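Local coordinates for glucose-binding protein (Thermus thermophilus HB27, PDB 2B3F) that binds glucose or galactose as a periplasmic binding protein and probably delivers the sugar to a binding-protein-dependent transport system, at residues L157-L163 / G234-N239; W142-L146 / R210-C214. One frame throughout, in Å; residues are numbered along the deposited sequence.

Followed from the N terminus, the chain illustrates how crossed contacts knit a domain together. Helix 142-154 supplies the first segment of contact 2, and strand 161-162 follows as the first segment of contact 1. A largely helical excursion then brings 210-214 back onto 142-146, closing a loop of 63 residues. Shortly afterwards 234-239 reaches 157-163 and closes a second loop, of 70. Because the segments alternate, the two closures interlock, and they also meet directly: Leu161 N lies 2.9 Å from Cys214 O, a probable hydrogen bond, and Phe238 packs on Phe145. Contact 1 completes one edge of a four-stranded mixed sheet; contact 2 joins the start of helix 142-154 to the C-terminal region of helix 199-212.

Contact 1 (L157-L163 / G234-N239); sequences LEAPLAL and GKAAFN
Ala162 and Ala236 meet methyl to methyl, CB to CB at 3.7 Å, where 157-163 adds a short parallel edge strand to the four-stranded mixed sheet of this periplasmic binding protein. The sheet bridge pairs Leu161 with Phe238; with CG turned away from its own N (chi1 179°), Leu161 lays CD1 beside the Phe238 carbonyl, 3.6 Å from O. Farther back, Leu157 lies along one side of the other backbone, CD1 near Gly234 O and CD2 4.0 Å from Ala237 CB. Gly234, with its positive phi, closes helix 224-233 in a Schellman motif and turns the chain toward the strand.

Polar links border this packing. Pro160 O is gripped by two amides: Phe238 N approaches nearly end-on to the carbonyl, whereas Ala237 N, at 2.7 Å, comes in tilted 29° from the carbonyl plane. This double acceptance fixes the peptide just before Leu161, and Ala162 N completes the bridge of Leu161 with Phe238 by a nearly straight bond to Phe238 O. Helix 142-154 packs on Pro160. At the outer end a water takes the Ala159 N-H at 2.9 Å and donates to Lys235 O at 2.8 Å.

Contact 2 (W142-L146 / R210-C214); sequences WDKFL and RVLDC. Unlike the reference sequence in segment 142-146: Lys144 (reference Glu).
Val211 drives its two methyls against a pair of aromatic rings, in the tight part of a small packing between the start of helix 142-154 and the C-terminal part of helix 199-212 with the residues after it. CG2 comes within 3.6 Å of Trp142 CE3, and CG1 within 3.8 Å of Phe145 CE2. The rings brace each other: Trp142 turns its edge to the Phe145 face, with CZ3 3.5 Å above the plane and over its centre. Leu172 of helix 166-190 and Leu161 also cover Val211.

Leu146, its CG set opposite the carbonyl carbon (chi1 -68°), belongs to the same packed part: CD2 sits over the Arg210 carbonyl, 3.7 Å from O, and also reaches Cys214 SG at 4.0 Å. That sulfur approaches the Phe145 ring obliquely. Cut back to an alanine, Leu146 would lose both methyls, and a gap would probably open between the helices, leaving the sulfur short of one neighbour. Only the outer chain of Arg210 forms the loose, solvent side, its CD 3.9 Å from Leu146 CD1. Its charge is spent on a salt bridge to Glu206, while the side chains meet across the contact through carbon and sulfur, so burial of apolar surface probably holds the segments together.

Contact 1 (L157-L163 / G234-N239)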
loop_
_atom_site.group_PDB
_atom_site.type_symbol
_atom_site.label_atom_id
_atom_site.label_comp_id
_atom_site.label_asym_id
_atom_site.label_seq_id
_atom_site.Cartn_x
_atom_site.Cartn_y
_atom_site.Cartn_z
ATOM N N LEU A 157 -0.657 -29.345 5.847
ATOM C CA LEU A 157 -0.374 -28.070 5.173
ATOM C C LEU A 157 0.929 -27.508 5.748
ATOM O O LEU A 157 0.929 -26.887 6.800
ATOM C CB LEU A 157 -1.540 -27.085 5.354
ATOM C CG LEU A 157 -1.571 -25.827 4.452
ATOM C CD1 LEU A 157 -1.649 -26.173 2.989
ATOM C CD2 LEU A 157 -2.726 -24.929 4.826
ATOM N N GLU A 158 2.025 -27.766 5.036
ATOM C CA GLU A 158 3.394 -27.420 5.435
ATOM C C GLU A 158 3.632 -25.933 5.755
ATOM O O GLU A 158 4.395 -25.594 6.656
ATOM C CB GLU A 158 4.361 -27.784 4.304
ATOM C CG GLU A 158 5.104 -29.092 4.452
ATOM C CD GLU A 158 6.041 -29.359 3.264
ATOM O OE1 GLU A 158 6.714 -28.408 2.795
ATOM O OE2 GLU A 158 6.087 -30.524 2.787
ATOM N N ALA A 159 3.018 -25.070 4.951
ATOM C CA ALA A 159 3.265 -23.629 5.017
ATOM C C ALA A 159 1.909 -22.953 4.920
ATOM O O ALA A 159 1.497 -22.547 3.825
ATOM C CB ALA A 159 4.168 -23.194 3.893
ATOM N N PRO A 160 1.187 -22.896 6.049
ATOM C CA PRO A 160 -0.147 -22.287 6.045
ATOM C C PRO A 160 -0.180 -20.790 5.702
ATOM O O PRO A 160 -1.233 -20.294 5.287
ATOM C CB PRO A 160 -0.641 -22.491 7.487
ATOM C CG PRO A 160 0.226 -23.556 8.058
ATOM C CD PRO A 160 1.538 -23.426 7.381
ATOM N N LEU A 161 0.937 -20.095 5.891
ATOM C CA LEU A 161 1.031 -18.669 5.522
ATOM C C LEU A 161 1.776 -18.506 4.208
ATOM O O LEU A 161 2.901 -18.989 4.060
ATOM C CB LEU A 161 1.715 -17.867 6.628
ATOM C CG LEU A 161 1.891 -16.365 6.331
ATOM C CD1 LEU A 161 0.539 -15.702 6.184
ATOM C CD2 LEU A 161 2.703 -15.700 7.417
ATOM N N ALA A 162 1.134 -17.836 3.248
ATOM C CA ALA A 162 1.759 -17.458 1.991
ATOM C C ALA A 162 2.525 -16.161 2.211
ATOM O O ALA A 162 2.031 -15.257 2.900
ATOM C CB ALA A 162 0.712 -17.275 0.891
ATOM N N LEU A 163 3.721 -16.091 1.652
ATOM C CA LEU A 163 4.589 -14.928 1.776
ATOM C C LEU A 163 5.504 -14.833 0.551
ATOM O O LEU A 163 5.825 -15.861 -0.063
ATOM C CB LEU A 163 5.384 -15.043 3.069
ATOM C CG LEU A 163 6.229 -13.877 3.553
ATOM C CD1 LEU A 163 5.378 -12.651 3.774
ATOM C CD2 LEU A 163 6.920 -14.304 4.822
ATOM N N GLY A 234 -4.605 -23.373 -2.503
ATOM C CA GLY A 234 -4.675 -24.178 -1.296
ATOM C C GLY A 234 -3.327 -24.727 -0.851
ATOM O O GLY A 234 -3.282 -25.643 -0.009
ATOM N N LYS A 235 -2.239 -24.171 -1.399
ATOM C CA LYS A 235 -0.879 -24.416 -0.887
ATOM C C LYS A 235 -0.548 -23.544 0.321
ATOM O O LYS A 235 0.530 -23.662 0.910
ATOM C CB LYS A 235 0.159 -24.191 -1.974
ATOM C CG LYS A 235 0.029 -25.171 -3.114
ATOM C CD LYS A 235 1.301 -25.303 -3.939
ATOM C CE LYS A 235 1.277 -24.435 -5.174
ATOM N NZ LYS A 235 2.203 -24.933 -6.240
ATOM N N ALA A 236 -1.487 -22.669 0.676
ATOM C CA ALA A 236 -1.444 -21.874 1.896
ATOM C C ALA A 236 -2.887 -21.609 2.293
ATOM O O ALA A 236 -3.762 -21.709 1.449
ATOM C CB ALA A 236 -0.715 -20.562 1.625
ATOM N N ALA A 237 -3.120 -21.273 3.557
ATOM C CA ALA A 237 -4.445 -20.938 4.066
ATOM C C ALA A 237 -4.705 -19.419 4.067
ATOM O O ALA A 237 -5.849 -18.967 3.866
ATOM C CB ALA A 237 -4.610 -21.499 5.479
ATOM N N PHE A 238 -3.637 -18.653 4.309
ATOM C CA PHE A 238 -3.739 -17.221 4.542
ATOM C C PHE A 238 -2.651 -16.445 3.807
ATOM O O PHE A 238 -1.573 -16.960 3.538
ATOM C CB PHE A 238 -3.609 -16.915 6.027
ATOM C CG PHE A 238 -4.461 -17.790 6.913
ATOM C CD1 PHE A 238 -5.847 -17.693 6.882
ATOM C CD2 PHE A 238 -3.872 -18.708 7.781
ATOM C CE1 PHE A 238 -6.635 -18.500 7.711
ATOM C CE2 PHE A 238 -4.648 -19.518 8.593
ATOM C CZ PHE A 238 -6.024 -19.411 8.562
ATOM N N ASN A 239 -2.954 -15.173 3.530
ATOM C CA ASN A 239 -1.935 -14.223 3.045
ATOM C C ASN A 239 -2.272 -12.850 3.615
ATOM O O ASN A 239 -3.431 -12.480 3.632
ATOM C CB ASN A 239 -1.924 -14.177 1.524
ATOM C CG ASN A 239 -0.800 -13.317 0.962
ATOM O OD1 ASN A 239 0.392 -13.486 1.322
ATOM N ND2 ASN A 239 -1.153 -12.429 0.043
HETATM O O HOH W 1 1.805 -25.637 2.341
#

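Contact 2 (W142-L146 / R210-C214)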
loop_
_atom_site.group_PDB
_atom_site.type_symbol
_atom_site.label_atom_id
_atom_site.label_comp_id
_atom_site.label_asym_id
_atom_site.label_seq_id
_atom_site.Cartn_x
_atom_site.Cartn_y
_atom_site.Cartn_z
ATOM N N TRP A 142 -3.291 -12.915 16.774
ATOM C CA TRP A 142 -2.058 -13.628 16.396
ATOM C C TRP A 142 -1.867 -14.948 17.154
ATOM O O TRP A 142 -1.344 -15.913 16.578
ATOM C CB TRP A 142 -0.808 -12.724 16.476
ATOM C CG TRP A 142 -0.797 -11.724 15.353
ATOM C CD1 TRP A 142 -0.884 -10.361 15.461
ATOM C CD2 TRP A 142 -0.756 -12.018 13.945
ATOM N NE1 TRP A 142 -0.880 -9.795 14.204
ATOM C CE2 TRP A 142 -0.803 -10.788 13.259
ATOM C CE3 TRP A 142 -0.668 -13.197 13.198
ATOM C CZ2 TRP A 142 -0.764 -10.710 11.860
ATOM C CZ3 TRP A 142 -0.637 -13.113 11.808
ATOM C CH2 TRP A 142 -0.693 -11.880 11.161
ATOM N N ASP A 143 -2.334 -15.018 18.399
ATOM C CA ASP A 143 -2.282 -16.294 19.140
ATOM C C ASP A 143 -3.141 -17.354 18.472
ATOM O O ASP A 143 -2.691 -18.481 18.272
ATOM C CB ASP A 143 -2.686 -16.113 20.611
ATOM C CG ASP A 143 -1.572 -15.503 21.450
ATOM O OD1 ASP A 143 -0.400 -15.548 21.040
ATOM O OD2 ASP A 143 -1.858 -14.946 22.521
ATOM N N LYS A 144 -4.364 -16.994 18.097
ATOM C CA LYS A 144 -5.233 -17.927 17.376
ATOM C C LYS A 144 -4.712 -18.272 15.965
ATOM O O LYS A 144 -4.873 -19.387 15.483
ATOM C CB LYS A 144 -6.671 -17.395 17.314
ATOM C CG LYS A 144 -7.322 -17.209 18.696
ATOM C CD LYS A 144 -8.705 -16.546 18.602
ATOM C CE LYS A 144 -9.301 -16.292 19.985
ATOM N NZ LYS A 144 -10.750 -16.672 20.065
ATOM N N PHE A 145 -4.080 -17.307 15.304
ATOM C CA PHE A 145 -3.422 -17.561 14.023
ATOM C C PHE A 145 -2.344 -18.637 14.164
ATOM O O PHE A 145 -2.273 -19.572 13.374
ATOM C CB PHE A 145 -2.810 -16.248 13.474
ATOM C CG PHE A 145 -2.012 -16.426 12.218
ATOM C CD1 PHE A 145 -2.611 -16.309 10.969
ATOM C CD2 PHE A 145 -0.655 -16.688 12.281
ATOM C CE1 PHE A 145 -1.868 -16.478 9.809
ATOM C CE2 PHE A 145 0.094 -16.867 11.132
ATOM C CZ PHE A 145 -0.515 -16.768 9.892
ATOM N N LEU A 146 -1.488 -18.482 15.155
ATOM C CA LEU A 146 -0.385 -19.414 15.345
ATOM C C LEU A 146 -0.889 -20.815 15.699
ATOM O O LEU A 146 -0.358 -21.795 15.207
ATOM C CB LEU A 146 0.560 -18.900 16.425
ATOM C CG LEU A 146 1.348 -17.635 16.054
ATOM C CD1 LEU A 146 2.018 -17.079 17.290
ATOM C CD2 LEU A 146 2.354 -17.913 14.958
ATOM N N ARG A 210 7.529 -15.714 15.048
ATOM C CA ARG A 210 6.683 -16.893 15.168
ATOM C C ARG A 210 5.815 -17.038 13.931
ATOM O O ARG A 210 5.648 -18.130 13.390
ATOM C CB ARG A 210 5.808 -16.813 16.406
ATOM C CG ARG A 210 6.574 -16.823 17.706
ATOM C CD ARG A 210 5.571 -16.807 18.838
ATOM N NE ARG A 210 6.156 -16.992 20.161
ATOM C CZ ARG A 210 6.396 -18.180 20.717
ATOM N NH1 ARG A 210 6.107 -19.323 20.089
ATOM N NH2 ARG A 210 6.920 -18.224 21.928
ATOM N N VAL A 211 5.251 -15.914 13.474
ATOM C CA VAL A 211 4.397 -15.912 12.303
ATOM C C VAL A 211 5.208 -16.344 11.064
ATOM O O VAL A 211 4.739 -17.109 10.225
ATOM C CB VAL A 211 3.754 -14.511 12.119
ATOM C CG1 VAL A 211 3.017 -14.412 10.791
ATOM C CG2 VAL A 211 2.831 -14.198 13.300
ATOM N N LEU A 212 6.438 -15.865 10.976
ATOM C CA LEU A 212 7.335 -16.196 9.859
ATOM C C LEU A 212 7.563 -17.718 9.759
ATOM O O LEU A 212 7.723 -18.269 8.663
ATOM C CB LEU A 212 8.681 -15.491 10.078
ATOM C CG LEU A 212 9.416 -14.778 8.963
ATOM C CD1 LEU A 212 8.491 -13.917 8.096
ATOM C CD2 LEU A 212 10.557 -13.965 9.572
ATOM N N ASP A 213 7.581 -18.384 10.915
ATOM C CA ASP A 213 7.759 -19.848 10.934
ATOM C C ASP A 213 6.567 -20.613 10.355
ATOM O O ASP A 213 6.657 -21.831 10.205
ATOM C CB ASP A 213 8.081 -20.363 12.351
ATOM C CG ASP A 213 9.526 -20.139 12.753
ATOM O OD1 ASP A 213 10.362 -19.792 11.883
ATOM O OD2 ASP A 213 9.841 -20.316 13.964
ATOM N N CYS A 214 5.474 -19.921 10.009
ATOM C CA CYS A 214 4.331 -20.533 9.314
ATOM C C CYS A 214 4.352 -20.367 7.793
ATOM O O CYS A 214 3.447 -20.857 7.096
ATOM C CB CYS A 214 3.032 -19.941 9.846
ATOM S SG CYS A 214 2.858 -20.061 11.644
#